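Local atomic coordinates of cell divisionFtsK/SpoIIIE (Thermomonospora curvata, PDB entry 4NH0), a protein that is a multidomain FtsK/SpoIIIE-type ATPase of the type VII (ESX) secretion system that binds the exported protein EsxB and may be its translocase subunit. Residues A[602-607]-A[862-867]. Residues are numbered along the deposited sequence; the frame is centred on the assembly and turned at random.
Sequences PTLDEL and LTALPR. With ATP (adenosine-5'-triphosphate), chain G.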
loop_
_atom_site.group_PDB
_atom_site.type_symbol
_atom_site.label_atom_id
_atom_site.label_comp_id
_atom_site.label_asym_id
_atom_site.label_seq_id
_atom_site.Cartn_x
_atom_site.Cartn_y
_atom_site.Cartn_z
ATOM N N PRO A 602 11.299 -4.702 -7.973
ATOM C CA PRO A 602 11.754 -3.631 -8.863
ATOM C C PRO A 602 11.829 -2.291 -8.145
ATOM O O PRO A 602 11.400 -2.184 -6.998
ATOM C CB PRO A 602 10.676 -3.608 -9.942
ATOM C CG PRO A 602 9.437 -3.984 -9.203
ATOM C CD PRO A 602 9.861 -4.976 -8.143
ATOM N N THR A 603 12.375 -1.283 -8.814
ATOM C CA THR A 603 12.386 0.068 -8.272
ATOM C C THR A 603 11.518 0.964 -9.145
ATOM O O THR A 603 11.082 0.555 -10.219
ATOM C CB THR A 603 13.810 0.636 -8.182
ATOM O OG1 THR A 603 14.422 0.605 -9.477
ATOM C CG2 THR A 603 14.647 -0.184 -7.216
ATOM N N LEU A 604 11.265 2.183 -8.683
ATOM C CA LEU A 604 10.363 3.083 -9.391
ATOM C C LEU A 604 10.952 3.576 -10.710
ATOM O O LEU A 604 10.219 3.812 -11.669
ATOM C CB LEU A 604 9.991 4.270 -8.501
ATOM C CG LEU A 604 9.082 3.915 -7.323
ATOM C CD1 LEU A 604 8.652 5.162 -6.570
ATOM C CD2 LEU A 604 7.870 3.132 -7.802
ATOM N N ASP A 605 12.272 3.724 -10.764
ATOM C CA ASP A 605 12.927 4.127 -12.002
ATOM C C ASP A 605 12.915 2.981 -13.008
ATOM O O ASP A 605 13.012 3.196 -14.215
ATOM C CB ASP A 605 14.363 4.590 -11.737
ATOM C CG ASP A 605 15.168 3.581 -10.940
ATOM O OD1 ASP A 605 14.662 2.469 -10.696
ATOM O OD2 ASP A 605 16.314 3.901 -10.564
ATOM N N GLU A 606 12.793 1.761 -12.494
ATOM C CA GLU A 606 12.744 0.569 -13.330
ATOM C C GLU A 606 11.394 0.440 -14.025
ATOM O O GLU A 606 11.298 -0.099 -15.127
ATOM C CB GLU A 606 13.021 -0.681 -12.492
ATOM C CG GLU A 606 14.269 -1.446 -12.892
ATOM C CD GLU A 606 14.609 -2.554 -11.915
ATOM O OE1 GLU A 606 13.722 -3.382 -11.619
ATOM O OE2 GLU A 606 15.764 -2.598 -11.442
ATOM N N LEU A 607 10.352 0.940 -13.370
ATOM C CA LEU A 607 8.993 0.821 -13.882
ATOM C C LEU A 607 8.536 2.101 -14.571
ATOM O O LEU A 607 7.383 2.216 -14.986
ATOM C CB LEU A 607 8.031 0.469 -12.746
ATOM C CG LEU A 607 8.350 -0.809 -11.970
ATOM C CD1 LEU A 607 7.409 -0.975 -10.792
ATOM C CD2 LEU A 607 8.281 -2.019 -12.887
ATOM N N LEU A 862 4.426 -8.039 -6.852
ATOM C CA LEU A 862 5.469 -7.698 -5.898
ATOM C C LEU A 862 5.683 -6.190 -5.876
ATOM O O LEU A 862 6.082 -5.599 -6.879
ATOM C CB LEU A 862 6.769 -8.424 -6.247
ATOM C CG LEU A 862 7.944 -8.278 -5.281
ATOM C CD1 LEU A 862 7.546 -8.732 -3.891
ATOM C CD2 LEU A 862 9.131 -9.080 -5.782
ATOM N N THR A 863 5.407 -5.573 -4.731
ATOM C CA THR A 863 5.510 -4.126 -4.588
ATOM C C THR A 863 6.925 -3.636 -4.851
ATOM O O THR A 863 7.887 -4.178 -4.310
ATOM C CB THR A 863 5.084 -3.663 -3.184
ATOM O OG1 THR A 863 6.048 -4.103 -2.220
ATOM C CG2 THR A 863 3.727 -4.231 -2.826
ATOM N N ALA A 864 7.049 -2.609 -5.683
ATOM C CA ALA A 864 8.349 -2.028 -5.981
ATOM C C ALA A 864 8.895 -1.290 -4.768
ATOM O O ALA A 864 8.204 -1.133 -3.765
ATOM C CB ALA A 864 8.255 -1.092 -7.173
ATOM N N LEU A 865 10.140 -0.841 -4.865
ATOM C CA LEU A 865 10.767 -0.089 -3.785
ATOM C C LEU A 865 10.793 1.396 -4.124
ATOM O O LEU A 865 11.032 1.768 -5.272
ATOM C CB LEU A 865 12.183 -0.606 -3.520
ATOM C CG LEU A 865 12.345 -1.663 -2.425
ATOM C CD1 LEU A 865 11.473 -2.879 -2.690
ATOM C CD2 LEU A 865 13.803 -2.070 -2.288
ATOM N N PRO A 866 10.552 2.255 -3.122
ATOM C CA PRO A 866 10.489 3.702 -3.346
ATOM C C PRO A 866 11.857 4.306 -3.640
ATOM O O PRO A 866 12.291 5.217 -2.936
ATOM C CB PRO A 866 9.933 4.231 -2.023
ATOM C CG PRO A 866 10.404 3.248 -1.014
ATOM C CD PRO A 866 10.385 1.910 -1.699
ATOM N N ARG A 867 12.525 3.799 -4.670
ATOM C CA ARG A 867 13.868 4.247 -5.012
ATOM C C ARG A 867 13.968 4.636 -6.481
ATOM O O ARG A 867 13.200 4.154 -7.315
ATOM C CB ARG A 867 14.892 3.153 -4.696
ATOM C CG ARG A 867 14.665 2.444 -3.373
ATOM C CD ARG A 867 15.733 1.396 -3.110
ATOM N NE ARG A 867 17.063 1.987 -3.017
ATOM C CZ ARG A 867 18.143 1.335 -2.597
ATOM N NH1 ARG A 867 18.051 0.065 -2.228
ATOM N NH2 ARG A 867 19.313 1.953 -2.544
HETATM P PG ATP G . 4.512 -3.431 10.686
HETATM O O1G ATP G . 3.280 -4.288 10.542
HETATM O O2G ATP G . 4.254 -1.949 10.578
HETATM O O3G ATP G . 5.407 -3.817 11.838
HETATM P PB ATP G . 4.755 -3.527 7.914
HETATM O O1B ATP G . 4.413 -2.065 7.781
HETATM O O2B ATP G . 3.693 -4.575 7.694
HETATM O O3B ATP G . 5.379 -3.776 9.374
HETATM P PA ATP G . 6.922 -2.668 6.394
HETATM O O1A ATP G . 6.276 -2.013 5.201
HETATM O O2A ATP G . 7.279 -1.814 7.586
HETATM O O3A ATP G . 5.966 -3.853 6.909
HETATM O "O5'" ATP G . 8.234 -3.451 5.891
HETATM C "C5'" ATP G . 8.931 -4.341 6.759
HETATM C "C4'" ATP G . 10.196 -4.831 6.066
HETATM O "O4'" ATP G . 9.858 -5.581 4.897
HETATM C "C3'" ATP G . 11.069 -3.670 5.620
HETATM O "O3'" ATP G . 12.277 -3.635 6.386
HETATM C "C2'" ATP G . 11.391 -3.925 4.161
HETATM O "O2'" ATP G . 12.807 -4.025 3.988
HETATM C "C1'" ATP G . 10.720 -5.243 3.810
HETATM N N9 ATP G . 9.921 -5.079 2.572
HETATM C C8 ATP G . 8.683 -4.556 2.505
HETATM N N7 ATP G . 8.223 -4.543 1.228
HETATM C C5 ATP G . 9.186 -5.069 0.449
HETATM C C6 ATP G . 9.353 -5.349 -0.996
HETATM N N6 ATP G . 8.375 -5.056 -1.885
HETATM N N1 ATP G . 10.515 -5.905 -1.396
HETATM C C2 ATP G . 11.496 -6.201 -0.524
HETATM N N3 ATP G . 11.413 -5.974 0.799
HETATM C C4 ATP G . 10.303 -5.419 1.339
#
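Pro602 and Ala864 meet beside the adenine pocket of the second FtsK domain, a P-loop ATPase fold, a pocket lined by the neighbouring Thr863 and Leu865. Here residues 602-607, in the loop between helix 575-583 and strand 612-614, lie against the chain leaving strand 860-863. The methyl of Ala864 is the bump. Its hollow is built by the ring of Pro602, with CG 3.7 Å from Ala864 CB, by Leu607 CD1, also 3.7 Å from that CB, and more loosely by Leu604 CD2. Leu607 gets there with CG beside its own backbone N (chi1 -57°). Swapping Pro602 for an alanine is likely to open a gap beside the Ala864 methyl and let the loop shift.

Next to this methyl a single beta bridge pairs Thr603 with Leu865: Leu865 N donates to Pro602 O at 2.8 Å, in the carbonyl plane. Pro866 then centres an inverse gamma turn. Leu604 N makes two weak hydrogen bonds, to Arg867 O (3.1 Å) and to Leu865 O (3.4 Å). Leu604 CD1 lies 4.0 Å from Pro866 CA at the turn's centre, while the Pro866 ring packs on helices 669-683 and 877-891. The Arg867 guanidinium runs off to salt bridges with Asp869 and Asp871.

On the nucleotide side, Leu865 CD1 touches adenine N1 at 3.4 Å, and ATP N6 donates to Thr863 OG1 at 2.5 Å.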